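Local coordinates for protein vestitone reductase (Medicago sativa, PDB 2P4H) that catalyses the NADPH-dependent, stereospecific reduction of (3R)-vestitone to the corresponding 4-hydroxyisoflavan, the penultimate step in making the phytoalexin medicarpin for plant defence, at residues E258-Y270 against I305-K317. Numbering follows the deposited sequence.
Sequences EMSQLLSAKYPEY and IEDMFDDAIQCCK
The hydroxyl of Y267, just past the end of helix 256-266, donates a short hydrogen bond to D310, 2.6 Å from OH to OD1, on the lone pair pointing away from the other carboxylate oxygen. Ring and carboxylate lie nearly coplanar, 16° apart. With chi1 at -166°, the carboxylate of D310 swings from the flank of its helix to Y267. The same OD1 takes a second bond from above the carboxylate plane, from NE2 of Q314 one turn on, which helps fix the rotation of the carboxylate. A water bridges Y267 OH and the carbonyl O of E306, using the hydroxyl as acceptor too. A second water joins E269 OE2, Y270 OH and K317 NZ.

Apolar groups fill the rest. I313 sets CD1 over one face of the Y267 ring in a CH-pi contact, 3.8 Å from the centroid; at the end of the branched isoleucine chain, this methyl also touches L263 CD2 (4.1 Å). Flat and wide, F309 meets M259 CE at its edge (3.6 Å to CZ), the flexible thioether bending at chi3 to get there, while L263 CD2 approaches obliquely. L262 CD1 packs on I305 CG2 at 3.6 Å, branched aliphatic chains meeting methyl to methyl. A phenylalanine in place of Y267 would probably keep the packing on I313 but leave D310 OD1 with Q314 alone of these two donors and deprive the water on E306 O of one acceptor.

The axes of segments 258-266 and 305-317 cross at -62°; M259 and F309 also touch strand 219-226, so this is helix-helix packing beside the smaller mixed sheet, in the C-terminal part of an extended short-chain reductase, apart from the seven-stranded Rossmann sheet.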
loop_
_atom_site.group_PDB
_atom_site.type_symbol
_atom_site.label_atom_id
_atom_site.label_comp_id
_atom_site.label_asym_id
_atom_site.label_seq_id
_atom_site.Cartn_x
_atom_site.Cartn_y
_atom_site.Cartn_z
ATOM N N GLU A 258 12.269 -20.105 -0.751
ATOM C CA GLU A 258 11.364 -20.400 -1.858
ATOM C C GLU A 258 11.549 -19.332 -2.928
ATOM O O GLU A 258 11.431 -19.599 -4.125
ATOM C CB GLU A 258 9.916 -20.448 -1.359
ATOM C CG GLU A 258 9.685 -21.590 -0.376
ATOM C CD GLU A 258 8.242 -21.726 0.067
ATOM O OE1 GLU A 258 7.987 -22.532 0.988
ATOM O OE2 GLU A 258 7.367 -21.042 -0.501
ATOM N N MET A 259 11.853 -18.118 -2.485
ATOM C CA MET A 259 12.108 -17.004 -3.385
ATOM C C MET A 259 13.312 -17.382 -4.266
ATOM O O MET A 259 13.291 -17.208 -5.486
ATOM C CB MET A 259 12.415 -15.766 -2.541
ATOM C CG MET A 259 12.720 -14.498 -3.297
ATOM S SD MET A 259 13.128 -13.186 -2.113
ATOM C CE MET A 259 11.590 -12.286 -2.017
ATOM N N SER A 260 14.356 -17.911 -3.636
ATOM C CA SER A 260 15.554 -18.327 -4.355
ATOM C C SER A 260 15.248 -19.400 -5.401
ATOM O O SER A 260 15.731 -19.333 -6.532
ATOM C CB SER A 260 16.594 -18.865 -3.376
ATOM O OG SER A 260 17.672 -19.468 -4.075
ATOM N N GLN A 261 14.457 -20.399 -5.027
ATOM C CA GLN A 261 14.132 -21.458 -5.974
ATOM C C GLN A 261 13.355 -20.926 -7.172
ATOM O O GLN A 261 13.643 -21.285 -8.313
ATOM C CB GLN A 261 13.350 -22.577 -5.282
ATOM C CG GLN A 261 14.165 -23.282 -4.207
ATOM C CD GLN A 261 13.474 -24.505 -3.640
ATOM O OE1 GLN A 261 12.274 -24.485 -3.375
ATOM N NE2 GLN A 261 14.237 -25.572 -3.435
ATOM N N LEU A 262 12.382 -20.059 -6.922
ATOM C CA LEU A 262 11.584 -19.497 -8.003
ATOM C C LEU A 262 12.435 -18.650 -8.943
ATOM O O LEU A 262 12.436 -18.862 -10.155
ATOM C CB LEU A 262 10.442 -18.645 -7.429
ATOM C CG LEU A 262 9.469 -17.958 -8.402
ATOM C CD1 LEU A 262 8.265 -17.461 -7.622
ATOM C CD2 LEU A 262 10.137 -16.800 -9.125
ATOM N N LEU A 263 13.163 -17.691 -8.384
ATOM C CA LEU A 263 13.982 -16.806 -9.200
ATOM C C LEU A 263 15.141 -17.498 -9.914
ATOM O O LEU A 263 15.486 -17.132 -11.041
ATOM C CB LEU A 263 14.497 -15.645 -8.344
ATOM C CG LEU A 263 13.393 -14.793 -7.706
ATOM C CD1 LEU A 263 14.016 -13.717 -6.831
ATOM C CD2 LEU A 263 12.527 -14.165 -8.792
ATOM N N SER A 264 15.740 -18.500 -9.276
ATOM C CA SER A 264 16.856 -19.207 -9.896
ATOM C C SER A 264 16.404 -19.956 -11.145
ATOM O O SER A 264 17.119 -20.003 -12.145
ATOM C CB SER A 264 17.481 -20.199 -8.911
ATOM O OG SER A 264 18.077 -19.525 -7.817
ATOM N N ALA A 265 15.210 -20.532 -11.083
ATOM C CA ALA A 265 14.677 -21.283 -12.210
ATOM C C ALA A 265 14.189 -20.390 -13.345
ATOM O O ALA A 265 14.425 -20.679 -14.520
ATOM C CB ALA A 265 13.542 -22.190 -11.735
ATOM N N LYS A 266 13.527 -19.291 -13.002
ATOM C CA LYS A 266 12.986 -18.397 -14.019
ATOM C C LYS A 266 13.965 -17.374 -14.591
ATOM O O LYS A 266 13.790 -16.928 -15.725
ATOM C CB LYS A 266 11.751 -17.673 -13.472
ATOM C CG LYS A 266 10.646 -18.603 -12.982
ATOM C CD LYS A 266 10.217 -19.597 -14.054
ATOM C CE LYS A 266 9.152 -20.550 -13.526
ATOM N NZ LYS A 266 8.789 -21.599 -14.523
ATOM N N TYR A 267 14.986 -17.007 -13.822
ATOM C CA TYR A 267 15.961 -16.016 -14.277
ATOM C C TYR A 267 17.392 -16.509 -14.093
ATOM O O TYR A 267 18.144 -15.977 -13.279
ATOM C CB TYR A 267 15.759 -14.702 -13.512
ATOM C CG TYR A 267 14.330 -14.214 -13.542
ATOM C CD1 TYR A 267 13.825 -13.531 -14.648
ATOM C CD2 TYR A 267 13.462 -14.499 -12.489
ATOM C CE1 TYR A 267 12.484 -13.149 -14.705
ATOM C CE2 TYR A 267 12.127 -14.129 -12.537
ATOM C CZ TYR A 267 11.642 -13.457 -13.646
ATOM O OH TYR A 267 10.312 -13.114 -13.705
ATOM N N PRO A 268 17.788 -17.532 -14.864
ATOM C CA PRO A 268 19.140 -18.092 -14.777
ATOM C C PRO A 268 20.239 -17.086 -15.122
ATOM O O PRO A 268 21.410 -17.309 -14.816
ATOM C CB PRO A 268 19.088 -19.264 -15.757
ATOM C CG PRO A 268 18.109 -18.799 -16.781
ATOM C CD PRO A 268 17.016 -18.191 -15.930
ATOM N N GLU A 269 19.856 -15.975 -15.745
ATOM C CA GLU A 269 20.817 -14.943 -16.131
ATOM C C GLU A 269 21.398 -14.184 -14.940
ATOM O O GLU A 269 22.409 -13.495 -15.072
ATOM C CB GLU A 269 20.169 -13.941 -17.092
ATOM C CG GLU A 269 18.917 -13.268 -16.541
ATOM C CD GLU A 269 17.637 -13.973 -16.957
ATOM O OE1 GLU A 269 17.619 -15.218 -16.989
ATOM O OE2 GLU A 269 16.641 -13.277 -17.247
ATOM N N TYR A 270 20.761 -14.301 -13.779
ATOM C CA TYR A 270 21.242 -13.608 -12.587
ATOM C C TYR A 270 21.947 -14.538 -11.611
ATOM O O TYR A 270 21.608 -15.715 -11.502
ATOM C CB TYR A 270 20.079 -12.931 -11.850
ATOM C CG TYR A 270 19.329 -11.915 -12.674
ATOM C CD1 TYR A 270 19.997 -10.852 -13.281
ATOM C CD2 TYR A 270 17.951 -12.018 -12.854
ATOM C CE1 TYR A 270 19.311 -9.918 -14.048
ATOM C CE2 TYR A 270 17.254 -11.090 -13.621
ATOM C CZ TYR A 270 17.941 -10.043 -14.217
ATOM O OH TYR A 270 17.262 -9.133 -14.993
ATOM N N ILE A 305 2.372 -15.261 -7.679
ATOM C CA ILE A 305 3.659 -14.821 -7.169
ATOM C C ILE A 305 4.614 -14.643 -8.352
ATOM O O ILE A 305 5.393 -13.689 -8.394
ATOM C CB ILE A 305 4.245 -15.848 -6.176
ATOM C CG1 ILE A 305 3.438 -15.831 -4.874
ATOM C CG2 ILE A 305 5.708 -15.537 -5.900
ATOM C CD1 ILE A 305 3.856 -16.899 -3.870
ATOM N N GLU A 306 4.548 -15.550 -9.321
ATOM C CA GLU A 306 5.412 -15.450 -10.491
ATOM C C GLU A 306 5.121 -14.171 -11.281
ATOM O O GLU A 306 6.049 -13.501 -11.742
ATOM C CB GLU A 306 5.247 -16.689 -11.381
ATOM C CG GLU A 306 5.719 -17.984 -10.720
ATOM C CD GLU A 306 4.601 -18.769 -10.041
ATOM O OE1 GLU A 306 3.764 -18.170 -9.329
ATOM O OE2 GLU A 306 4.568 -20.007 -10.212
ATOM N N ASP A 307 3.843 -13.825 -11.427
ATOM C CA ASP A 307 3.458 -12.608 -12.147
ATOM C C ASP A 307 4.037 -11.383 -11.448
ATOM O O ASP A 307 4.553 -10.464 -12.085
ATOM C CB ASP A 307 1.937 -12.421 -12.184
ATOM C CG ASP A 307 1.220 -13.490 -12.976
ATOM O OD1 ASP A 307 1.807 -14.035 -13.936
ATOM O OD2 ASP A 307 0.045 -13.762 -12.645
ATOM N N MET A 308 3.919 -11.373 -10.124
ATOM C CA MET A 308 4.407 -10.264 -9.314
ATOM C C MET A 308 5.901 -10.018 -9.510
ATOM O O MET A 308 6.325 -8.887 -9.769
ATOM C CB MET A 308 4.101 -10.547 -7.844
ATOM C CG MET A 308 4.595 -9.485 -6.883
ATOM S SD MET A 308 4.321 -9.975 -5.174
ATOM C CE MET A 308 5.369 -11.421 -5.072
ATOM N N PHE A 309 6.700 -11.071 -9.380
ATOM C CA PHE A 309 8.137 -10.936 -9.559
ATOM C C PHE A 309 8.498 -10.587 -10.998
ATOM O O PHE A 309 9.383 -9.766 -11.226
ATOM C CB PHE A 309 8.862 -12.222 -9.138
ATOM C CG PHE A 309 9.064 -12.347 -7.652
ATOM C CD1 PHE A 309 9.941 -11.494 -6.985
ATOM C CD2 PHE A 309 8.366 -13.298 -6.915
ATOM C CE1 PHE A 309 10.118 -11.584 -5.600
ATOM C CE2 PHE A 309 8.534 -13.396 -5.530
ATOM C CZ PHE A 309 9.413 -12.536 -4.873
ATOM N N ASP A 310 7.818 -11.189 -11.971
ATOM C CA ASP A 310 8.153 -10.892 -13.357
ATOM C C ASP A 310 7.832 -9.457 -13.738
ATOM O O ASP A 310 8.626 -8.805 -14.417
ATOM C CB ASP A 310 7.445 -11.838 -14.326
ATOM C CG ASP A 310 8.036 -11.763 -15.721
ATOM O OD1 ASP A 310 9.234 -12.092 -15.868
ATOM O OD2 ASP A 310 7.315 -11.365 -16.659
ATOM N N ASP A 311 6.675 -8.960 -13.312
ATOM C CA ASP A 311 6.307 -7.588 -13.638
ATOM C C ASP A 311 7.314 -6.611 -13.043
ATOM O O ASP A 311 7.716 -5.650 -13.698
ATOM C CB ASP A 311 4.890 -7.266 -13.145
ATOM C CG ASP A 311 3.816 -7.876 -14.028
ATOM O OD1 ASP A 311 4.116 -8.165 -15.205
ATOM O OD2 ASP A 311 2.668 -8.053 -13.564
ATOM N N ALA A 312 7.735 -6.861 -11.809
ATOM C CA ALA A 312 8.708 -5.991 -11.165
ATOM C C ALA A 312 10.060 -6.065 -11.879
ATOM O O ALA A 312 10.685 -5.042 -12.156
ATOM C CB ALA A 312 8.866 -6.382 -9.696
ATOM N N ILE A 313 10.507 -7.278 -12.182
ATOM C CA ILE A 313 11.791 -7.461 -12.845
ATOM C C ILE A 313 11.832 -6.851 -14.244
ATOM O O ILE A 313 12.789 -6.147 -14.581
ATOM C CB ILE A 313 12.165 -8.960 -12.871
ATOM C CG1 ILE A 313 12.576 -9.390 -11.457
ATOM C CG2 ILE A 313 13.288 -9.219 -13.868
ATOM C CD1 ILE A 313 12.718 -10.886 -11.271
ATOM N N GLN A 314 10.803 -7.090 -15.053
ATOM C CA GLN A 314 10.782 -6.522 -16.401
ATOM C C GLN A 314 10.748 -4.995 -16.342
ATOM O O GLN A 314 11.402 -4.320 -17.145
ATOM C CB GLN A 314 9.573 -7.028 -17.198
ATOM C CG GLN A 314 9.534 -8.536 -17.433
ATOM C CD GLN A 314 10.865 -9.108 -17.894
ATOM O OE1 GLN A 314 11.599 -8.478 -18.660
ATOM N NE2 GLN A 314 11.175 -10.315 -17.441
ATOM N N CYS A 315 9.994 -4.444 -15.394
ATOM C CA CYS A 315 9.899 -2.994 -15.268
ATOM C C CYS A 315 11.261 -2.431 -14.870
ATOM O O CYS A 315 11.714 -1.425 -15.421
ATOM C CB CYS A 315 8.836 -2.614 -14.232
ATOM S SG CYS A 315 8.428 -0.851 -14.208
ATOM N N CYS A 316 11.923 -3.086 -13.923
ATOM C CA CYS A 316 13.241 -2.639 -13.490
ATOM C C CYS A 316 14.245 -2.679 -14.640
ATOM O O CYS A 316 15.076 -1.780 -14.776
ATOM C CB CYS A 316 13.744 -3.500 -12.331
ATOM S SG CYS A 316 12.987 -3.091 -10.746
ATOM N N LYS A 317 14.175 -3.720 -15.462
ATOM C CA LYS A 317 15.084 -3.840 -16.603
ATOM C C LYS A 317 14.856 -2.697 -17.587
ATOM O O LYS A 317 15.805 -2.077 -18.069
ATOM C CB LYS A 317 14.871 -5.183 -17.305
ATOM C CG LYS A 317 15.378 -6.376 -16.508
ATOM C CD LYS A 317 14.849 -7.690 -17.060
ATOM C CE LYS A 317 15.268 -7.917 -18.503
ATOM N NZ LYS A 317 14.675 -9.181 -19.033
HETATM O O HOH W 1 8.503 -14.808 -12.251
HETATM O O HOH W 2 16.237 -10.745 -17.159
#